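Local coordinates for protein dihydrocoumarin hydrolase, AncDHCH1 (Pseudomonas sp., PDB 6C2C) that probably hydrolyses the lactone dihydrocoumarin at a two-zinc centre, and appears to be a reconstructed ancestor related to methyl-parathion hydrolase, at residues Leu39-Leu44 with Ala63-Ser68; Tyr116-His121 with Thr210-Glu215. All coordinates share one frame; numbering follows the deposited sequence.

In the fold
The two contacts follow one another along the chain, and their centres lie about 23 Å apart, with nearest atoms about 10 Å from each other. Interaction 1 is at the partly buried end of strand 27-39, where that strand pairs with the start of strand 65-75 in the first sheet. Interaction 2 joins that sheet to the second, through the loop after strand 114-116 and strand 210-216. It supplies His119 and His121 to one metal, whereas interaction 1 lies at a remove: the Thr67 side chain is about 8 Å from a zinc, and the Ser68 carbonyl is hydrogen-bonded to His273, a ligand of the other metal. The Leu39 side chain is about 4 Å from a bound di(hydroxyethyl)ether.

Interaction 1: residues Leu39-Leu44 with Ala63-Ser68; sequences LPVDKL and APLETS
The Asp42 carboxylate is turned so that the Ala63 methyl sits over one of its faces, nearer OD1, with 3.5 Å between OD1 and Ala63 CB. The Pro64 ring, behind a cis peptide bond, brings its CB to 3.6 Å from Leu39 O. Next to Pro64, Leu39 and Leu65 form an antiparallel hydrogen-bonded pair: Leu39 N to Leu65 O is 2.8 Å, and Leu65 N to Leu39 O is 2.9 Å. Side chains of the pair share one face of the sheet. Leu39 has CG beside its backbone N (chi1 -73°), and from there the side chain crosses that of Thr67 at about a right angle, with CD1 3.6 Å from Thr67 OG1. On the helix side, Val41 reaches back with CG2, which touches Leu65 CD2 at 4.1 Å and the Ala63 methyl. Leu56 of helix 49-58 packs against both Val41 and Leu65, so this apolar cluster joins helix 41-44 and the start of strand 65-75 to it. Pro40 is the centre of an inverse gamma turn and the N-cap residue of helix 41-44. Leu39 O thus serves three donors: the Leu65 N-H, fairly straight at 164°, a weak bond from Val41 N, and a C-H contact from Pro64 CA at 3.3 Å. With one carbonyl gripped from both segments, the point where strand 27-39 gives way to the helix is probably held against the start of strand 65-75.

Interaction 2: residues Tyr116-His121 with Thr210-Glu215; sequences YITHMH and TTYVVE. With ZN (zinc ion), chain D.
One backbone bond links the loop to the strand, Thr210 N to Thr118 O at 2.9 Å, where the two backbones come closest; a C-H contact from Thr118 CA to Thr210 O runs beside it. That Thr210 oxygen is buried without a hydrogen-bond partner in the model, and Thr118 CB and CG2 press against it. Tyr212 carries most of the side-chain contact. Over one face of its ring lies Tyr116 CB, 3.6 Å from the Tyr212 ring centroid and 17° off the normal, a CH-pi contact. The two tyrosine rings are near parallel, at 29°, but slid so far apart that they barely overlap, and the Tyr116 hydroxyl goes off to Glu114. At the edge of the Tyr212 ring, its OH donates to Ile117 O at 2.8 Å, arriving well above the carbonyl plane. Thr118 N lies at this edge too, though its hydrogen bond goes to Asp84, while Thr118 CG2 touches Tyr212 CE2 at 3.8 Å. Thr118 also has a second-shell role. With OG1 placed between the backbone N and the carbonyl carbon (chi1 59°), it accepts from His119 ND1 at 2.9 Å, close to the imidazole plane, which, with the metal bond, helps hold the ring's rotation and keep NE2 toward the zinc. His119 NE2 binds zinc at 2.1 Å and His121 ND1 at 2.3 Å; two waters, His205 and Asp226 complete that site. His119, His121, Asp123 and His124 form the HxHxDH signature of the metallo-beta-lactamase superfamily, here running from the loop after strand 114-116 into helix 122-125 and buttressed by a strand of the other sheet, as in the alpha-beta-beta-alpha sandwich of this superfamily.

Interaction 1: residues Leu39-Leu44 with Ala63-Ser68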
ATOM      1  N   LEU A  39       1.971 -12.891  -7.405  1.00 15.93           N
ATOM      2  CA  LEU A  39       2.783 -12.152  -8.352  1.00 17.37           C
ATOM      3  C   LEU A  39       3.862 -13.075  -8.907  1.00 19.76           C
ATOM      4  O   LEU A  39       4.529 -13.776  -8.135  1.00 17.40           O
ATOM      5  CB  LEU A  39       3.448 -10.953  -7.710  1.00 19.36           C
ATOM      6  CG  LEU A  39       2.531  -9.767  -7.374  1.00 19.19           C
ATOM      7  CD1 LEU A  39       3.338  -8.622  -6.810  1.00 18.63           C
ATOM      8  CD2 LEU A  39       1.809  -9.380  -8.669  1.00 21.91           C
ATOM      9  N   PRO A  40       4.086 -13.085 -10.227  1.00 19.40           N
ATOM     10  CA  PRO A  40       5.206 -13.838 -10.814  1.00 17.23           C
ATOM     11  C   PRO A  40       6.488 -13.036 -10.666  1.00 18.02           C
ATOM     12  O   PRO A  40       7.009 -12.453 -11.624  1.00 18.10           O
ATOM     13  CB  PRO A  40       4.756 -14.018 -12.271  1.00 18.82           C
ATOM     14  CG  PRO A  40       4.001 -12.804 -12.576  1.00 20.72           C
ATOM     15  CD  PRO A  40       3.250 -12.449 -11.257  1.00 18.84           C
ATOM     16  N   VAL A  41       7.001 -12.990  -9.431  1.00 15.85           N
ATOM     17  CA  VAL A  41       8.123 -12.091  -9.141  1.00 18.05           C
ATOM     18  C   VAL A  41       9.422 -12.526  -9.819  1.00 16.61           C
ATOM     19  O   VAL A  41      10.313 -11.693  -9.992  1.00 17.21           O
ATOM     20  CB  VAL A  41       8.311 -11.937  -7.617  1.00 18.26           C
ATOM     21  CG1 VAL A  41       7.036 -11.342  -6.999  1.00 17.59           C
ATOM     22  CG2 VAL A  41       8.666 -13.288  -6.919  1.00 19.86           C
ATOM     23  N   ASP A  42       9.565 -13.807 -10.183  1.00 21.57           N
ATOM     24  CA  ASP A  42      10.754 -14.215 -10.914  1.00 21.18           C
ATOM     25  C   ASP A  42      10.822 -13.487 -12.254  1.00 20.14           C
ATOM     26  O   ASP A  42      11.904 -13.098 -12.712  1.00 21.47           O
ATOM     27  CB  ASP A  42      10.721 -15.721 -11.108  1.00 21.50           C
ATOM     28  CG  ASP A  42       9.376 -16.203 -11.686  1.00 32.34           C
ATOM     29  OD1 ASP A  42       8.271 -15.636 -11.373  1.00 29.55           O
ATOM     30  OD2 ASP A  42       9.406 -17.179 -12.482  1.00 41.63           O
ATOM     31  N   LYS A  43       9.677 -13.247 -12.850  1.00 19.17           N
ATOM     32  CA  LYS A  43       9.607 -12.519 -14.089  1.00 20.83           C
ATOM     33  C   LYS A  43       9.597 -10.992 -13.939  1.00 23.56           C
ATOM     34  O   LYS A  43      10.192 -10.322 -14.704  1.00 22.33           O
ATOM     35  CB  LYS A  43       8.360 -12.949 -14.802  1.00 23.46           C
ATOM     36  CG  LYS A  43       8.288 -12.555 -16.247  1.00 36.33           C
ATOM     37  CD  LYS A  43       7.699 -11.186 -16.472  1.00 37.79           C
ATOM     38  CE  LYS A  43       8.062 -10.647 -17.853  1.00 42.72           C
ATOM     39  NZ  LYS A  43       9.504 -10.606 -18.029  1.00 42.71           N
ATOM     40  N   LEU A  44       8.913 -10.494 -12.923  1.00 18.75           N
ATOM     41  CA  LEU A  44       8.752  -9.054 -12.752  1.00 17.01           C
ATOM     42  C   LEU A  44      10.011  -8.369 -12.212  1.00 15.12           C
ATOM     43  O   LEU A  44      10.265  -7.201 -12.533  1.00 17.95           O
ATOM     44  CB  LEU A  44       7.569  -8.790 -11.808  1.00 16.44           C
ATOM     45  CG  LEU A  44       6.210  -9.183 -12.347  1.00 15.22           C
ATOM     46  CD1 LEU A  44       5.261  -9.297 -11.170  1.00 22.10           C
ATOM     47  CD2 LEU A  44       5.743  -8.150 -13.320  1.00 22.76           C
ATOM     48  N   ALA A  63       7.979 -18.574  -6.190  1.00 26.76           N
ATOM     49  CA  ALA A  63       7.113 -17.870  -7.126  1.00 27.25           C
ATOM     50  C   ALA A  63       6.092 -18.820  -7.742  1.00 29.20           C
ATOM     51  O   ALA A  63       6.427 -19.936  -8.009  1.00 30.28           O
ATOM     52  CB  ALA A  63       7.880 -17.171  -8.196  1.00 25.52           C
ATOM     53  N   PRO A  64       4.873 -18.381  -7.983  1.00 26.45           N
ATOM     54  CA  PRO A  64       4.305 -17.065  -7.719  1.00 21.77           C
ATOM     55  C   PRO A  64       4.088 -16.823  -6.226  1.00 25.21           C
ATOM     56  O   PRO A  64       3.842 -17.702  -5.464  1.00 22.02           O
ATOM     57  CB  PRO A  64       3.039 -17.057  -8.521  1.00 22.80           C
ATOM     58  CG  PRO A  64       2.716 -18.430  -8.792  1.00 29.63           C
ATOM     59  CD  PRO A  64       3.928 -19.226  -8.715  1.00 26.23           C
ATOM     60  N   LEU A  65       4.373 -15.593  -5.873  1.00 16.62           N
ATOM     61  CA  LEU A  65       4.380 -15.174  -4.529  1.00 17.84           C
ATOM     62  C   LEU A  65       3.122 -14.430  -4.148  1.00 16.22           C
ATOM     63  O   LEU A  65       2.749 -13.460  -4.740  1.00 16.39           O
ATOM     64  CB  LEU A  65       5.570 -14.250  -4.344  1.00 19.04           C
ATOM     65  CG  LEU A  65       6.029 -13.850  -2.965  1.00 17.82           C
ATOM     66  CD1 LEU A  65       5.879 -14.986  -2.004  1.00 19.71           C
ATOM     67  CD2 LEU A  65       7.451 -13.314  -2.975  1.00 16.53           C
ATOM     68  N   GLU A  66       2.487 -14.947  -3.138  1.00 13.99           N
ATOM     69  CA  GLU A  66       1.279 -14.296  -2.621  1.00 11.89           C
ATOM     70  C   GLU A  66       1.678 -12.998  -1.933  1.00 13.65           C
ATOM     71  O   GLU A  66       2.375 -13.003  -0.910  1.00 13.97           O
ATOM     72  CB  GLU A  66       0.585 -15.245  -1.649  1.00 15.49           C
ATOM     73  CG  GLU A  66      -0.715 -14.680  -1.090  1.00 12.32           C
ATOM     74  CD  GLU A  66      -1.538 -15.692  -0.277  1.00 14.81           C
ATOM     75  OE1 GLU A  66      -1.021 -16.805   0.064  1.00 16.09           O
ATOM     76  OE2 GLU A  66      -2.717 -15.386  -0.001  1.00 15.18           O
ATOM     77  N   THR A  67       1.221 -11.879  -2.488  1.00 12.74           N
ATOM     78  CA  THR A  67       1.663 -10.558  -2.080  1.00 11.30           C
ATOM     79  C   THR A  67       0.507  -9.812  -1.445  1.00 12.41           C
ATOM     80  O   THR A  67      -0.577  -9.729  -2.035  1.00 13.29           O
ATOM     81  CB  THR A  67       2.208  -9.813  -3.305  1.00 10.20           C
ATOM     82  OG1 THR A  67       3.281 -10.602  -3.842  1.00 13.95           O
ATOM     83  CG2 THR A  67       2.779  -8.467  -2.930  1.00 11.35           C
ATOM     84  N   SER A  68       0.753  -9.271  -0.243  1.00 10.24           N
ATOM     85  CA  SER A  68      -0.235  -8.441   0.430  1.00  9.80           C
ATOM     86  C   SER A  68      -0.415  -7.113  -0.273  1.00 12.60           C
ATOM     87  O   SER A  68       0.500  -6.596  -0.899  1.00 10.83           O
ATOM     88  CB  SER A  68       0.211  -8.148   1.838  1.00 10.51           C
ATOM     89  OG  SER A  68       0.063  -9.328   2.635  1.00 12.97           O
TER

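Interaction 2: residues Tyr116-His121 with Thr210-Glu215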
ATOM      1  N   TYR A 116      -5.203   9.908   1.355  1.00  8.10           N
ATOM      2  CA  TYR A 116      -3.907  10.232   0.751  1.00  9.09           C
ATOM      3  C   TYR A 116      -3.428   9.039  -0.063  1.00 10.03           C
ATOM      4  O   TYR A 116      -3.410   7.910   0.407  1.00 10.63           O
ATOM      5  CB  TYR A 116      -2.855  10.606   1.810  1.00 12.31           C
ATOM      6  CG  TYR A 116      -3.301  11.746   2.721  1.00 10.28           C
ATOM      7  CD1 TYR A 116      -4.154  12.750   2.276  1.00  8.40           C
ATOM      8  CD2 TYR A 116      -2.892  11.759   4.040  1.00 13.50           C
ATOM      9  CE1 TYR A 116      -4.568  13.819   3.147  1.00 10.81           C
ATOM     10  CE2 TYR A 116      -3.305  12.813   4.906  1.00 13.85           C
ATOM     11  CZ  TYR A 116      -4.178  13.771   4.424  1.00 11.67           C
ATOM     12  OH  TYR A 116      -4.548  14.770   5.358  1.00 11.77           O
ATOM     13  N   ILE A 117      -3.146   9.277  -1.343  1.00  9.93           N
ATOM     14  CA  ILE A 117      -2.808   8.224  -2.284  1.00 10.03           C
ATOM     15  C   ILE A 117      -1.300   8.227  -2.506  1.00  9.43           C
ATOM     16  O   ILE A 117      -0.717   9.253  -2.908  1.00 10.44           O
ATOM     17  CB  ILE A 117      -3.561   8.470  -3.597  1.00 10.43           C
ATOM     18  CG1 ILE A 117      -5.073   8.373  -3.384  1.00  9.84           C
ATOM     19  CG2 ILE A 117      -3.046   7.521  -4.667  1.00 10.79           C
ATOM     20  CD1 ILE A 117      -5.502   6.981  -2.840  1.00 11.51           C
ATOM     21  N   THR A 118      -0.635   7.095  -2.231  1.00  8.41           N
ATOM     22  CA  THR A 118       0.815   7.083  -2.449  1.00  8.79           C
ATOM     23  C   THR A 118       1.142   7.183  -3.941  1.00  9.64           C
ATOM     24  O   THR A 118       2.050   7.909  -4.326  1.00 11.17           O
ATOM     25  CB  THR A 118       1.446   5.804  -1.856  1.00  9.87           C
ATOM     26  OG1 THR A 118       0.863   4.623  -2.467  1.00 11.32           O
ATOM     27  CG2 THR A 118       1.309   5.775  -0.320  1.00  9.87           C
ATOM     28  N   HIS A 119       0.341   6.536  -4.778  1.00  9.54           N
ATOM     29  CA  HIS A 119       0.491   6.599  -6.221  1.00 12.12           C
ATOM     30  C   HIS A 119      -0.742   5.988  -6.862  1.00 11.22           C
ATOM     31  O   HIS A 119      -1.471   5.219  -6.226  1.00 10.74           O
ATOM     32  CB  HIS A 119       1.759   5.869  -6.689  1.00 10.47           C
ATOM     33  CG  HIS A 119       1.790   4.387  -6.440  1.00  9.79           C
ATOM     34  ND1 HIS A 119       1.698   3.820  -5.176  1.00 10.81           N
ATOM     35  CD2 HIS A 119       1.942   3.355  -7.312  1.00 10.39           C
ATOM     36  CE1 HIS A 119       1.785   2.497  -5.278  1.00 11.66           C
ATOM     37  NE2 HIS A 119       1.971   2.178  -6.560  1.00  9.28           N
ATOM     38  N   MET A 120      -0.985   6.348  -8.128  1.00 10.95           N
ATOM     39  CA  MET A 120      -2.268   5.953  -8.738  1.00 11.49           C
ATOM     40  C   MET A 120      -2.243   4.623  -9.473  1.00 13.09           C
ATOM     41  O   MET A 120      -2.980   4.449 -10.433  1.00 16.29           O
ATOM     42  CB  MET A 120      -2.764   7.068  -9.659  1.00 11.75           C
ATOM     43  CG  MET A 120      -3.030   8.350  -8.833  1.00 11.78           C
ATOM     44  SD  MET A 120      -3.784   9.630  -9.891  1.00 15.25           S
ATOM     45  CE  MET A 120      -3.931  10.918  -8.643  1.00 12.77           C
ATOM     46  N   HIS A 121      -1.539   3.624  -8.980  1.00 10.93           N
ATOM     47  CA  HIS A 121      -1.713   2.280  -9.478  1.00 11.04           C
ATOM     48  C   HIS A 121      -3.039   1.711  -9.019  1.00 13.04           C
ATOM     49  O   HIS A 121      -3.628   2.171  -8.027  1.00 11.55           O
ATOM     50  CB  HIS A 121      -0.538   1.411  -9.016  1.00 11.08           C
ATOM     51  CG  HIS A 121       0.707   1.600  -9.831  1.00 10.75           C
ATOM     52  ND1 HIS A 121       1.943   1.123  -9.470  1.00 11.22           N
ATOM     53  CD2 HIS A 121       0.901   2.229 -11.029  1.00 12.61           C
ATOM     54  CE1 HIS A 121       2.854   1.426 -10.380  1.00 14.81           C
ATOM     55  NE2 HIS A 121       2.238   2.092 -11.343  1.00 11.23           N
ATOM     56  N   THR A 210       4.518   9.089  -3.482  1.00  9.48           N
ATOM     57  CA  THR A 210       4.618   9.897  -2.284  1.00  8.59           C
ATOM     58  C   THR A 210       4.564   8.970  -1.068  1.00  8.82           C
ATOM     59  O   THR A 210       3.741   8.036  -1.017  1.00 10.74           O
ATOM     60  CB  THR A 210       3.475  10.952  -2.234  1.00  9.58           C
ATOM     61  OG1 THR A 210       3.592  11.792  -3.402  1.00 10.80           O
ATOM     62  CG2 THR A 210       3.595  11.824  -0.935  1.00 10.73           C
ATOM     63  N   THR A 211       5.437   9.289  -0.111  1.00 10.05           N
ATOM     64  CA  THR A 211       5.505   8.695   1.214  1.00  8.92           C
ATOM     65  C   THR A 211       4.734   9.587   2.168  1.00  9.32           C
ATOM     66  O   THR A 211       4.772  10.804   2.052  1.00 11.52           O
ATOM     67  CB  THR A 211       6.973   8.649   1.608  1.00  9.48           C
ATOM     68  OG1 THR A 211       7.619   7.672   0.772  1.00 10.37           O
ATOM     69  CG2 THR A 211       7.183   8.325   3.105  1.00 12.46           C
ATOM     70  N   TYR A 212       4.057   8.977   3.133  1.00  8.52           N
ATOM     71  CA  TYR A 212       3.314   9.795   4.101  1.00  9.64           C
ATOM     72  C   TYR A 212       3.907   9.569   5.477  1.00 10.58           C
ATOM     73  O   TYR A 212       3.999   8.415   5.961  1.00 11.99           O
ATOM     74  CB  TYR A 212       1.792   9.534   4.103  1.00 10.63           C
ATOM     75  CG  TYR A 212       1.217   9.918   2.758  1.00  9.06           C
ATOM     76  CD1 TYR A 212       1.002  11.278   2.453  1.00  8.78           C
ATOM     77  CD2 TYR A 212       0.956   8.959   1.798  1.00  8.43           C
ATOM     78  CE1 TYR A 212       0.531  11.684   1.238  1.00  7.90           C
ATOM     79  CE2 TYR A 212       0.455   9.362   0.519  1.00  9.19           C
ATOM     80  CZ  TYR A 212       0.308  10.732   0.254  1.00  9.20           C
ATOM     81  OH  TYR A 212      -0.204  11.189  -0.979  1.00  9.54           O
ATOM     82  N   VAL A 213       4.258  10.672   6.125  1.00  8.52           N
ATOM     83  CA  VAL A 213       4.975  10.625   7.408  1.00 10.88           C
ATOM     84  C   VAL A 213       3.987  10.991   8.503  1.00 10.90           C
ATOM     85  O   VAL A 213       3.417  12.094   8.486  1.00 10.50           O
ATOM     86  CB  VAL A 213       6.157  11.583   7.412  1.00 12.73           C
ATOM     87  CG1 VAL A 213       6.827  11.576   8.792  1.00 13.67           C
ATOM     88  CG2 VAL A 213       7.081  11.265   6.215  1.00 14.61           C
ATOM     89  N   VAL A 214       3.711  10.049   9.416  1.00  9.99           N
ATOM     90  CA  VAL A 214       2.714  10.222  10.468  1.00  9.89           C
ATOM     91  C   VAL A 214       3.436  10.355  11.790  1.00 10.18           C
ATOM     92  O   VAL A 214       4.278   9.517  12.093  1.00 13.38           O
ATOM     93  CB  VAL A 214       1.785   9.004  10.528  1.00 11.19           C
ATOM     94  CG1 VAL A 214       0.710   9.205  11.593  1.00 10.58           C
ATOM     95  CG2 VAL A 214       1.190   8.763   9.109  1.00 10.82           C
ATOM     96  N   GLU A 215       3.179  11.413  12.554  1.00 10.35           N
ATOM     97  CA  GLU A 215       3.923  11.575  13.806  0.55 12.67           C
ATOM     98  C   GLU A 215       3.021  12.110  14.898  1.00 13.21           C
ATOM     99  O   GLU A 215       2.250  13.052  14.687  1.00 15.12           O
ATOM    100  CB  GLU A 215       5.134  12.511  13.647  0.55 13.85           C
ATOM    101  CG  GLU A 215       5.957  12.534  14.893  0.55 15.12           C
ATOM    102  CD  GLU A 215       7.380  13.007  14.663  0.55 17.66           C
ATOM    103  OE1 GLU A 215       7.738  13.373  13.529  0.55 22.34           O
ATOM    104  OE2 GLU A 215       8.158  12.989  15.628  0.55 22.75           O
TER
HETATM  105 ZN    ZN D 402       2.513   0.298  -7.421  1.00 16.15          ZN
HETATM  106  O   HOH W   1       1.059  -0.872  -7.158  1.00  8.83           O
HETATM  107  O   HOH W   2       3.468  -1.504  -8.325  1.00 14.26           O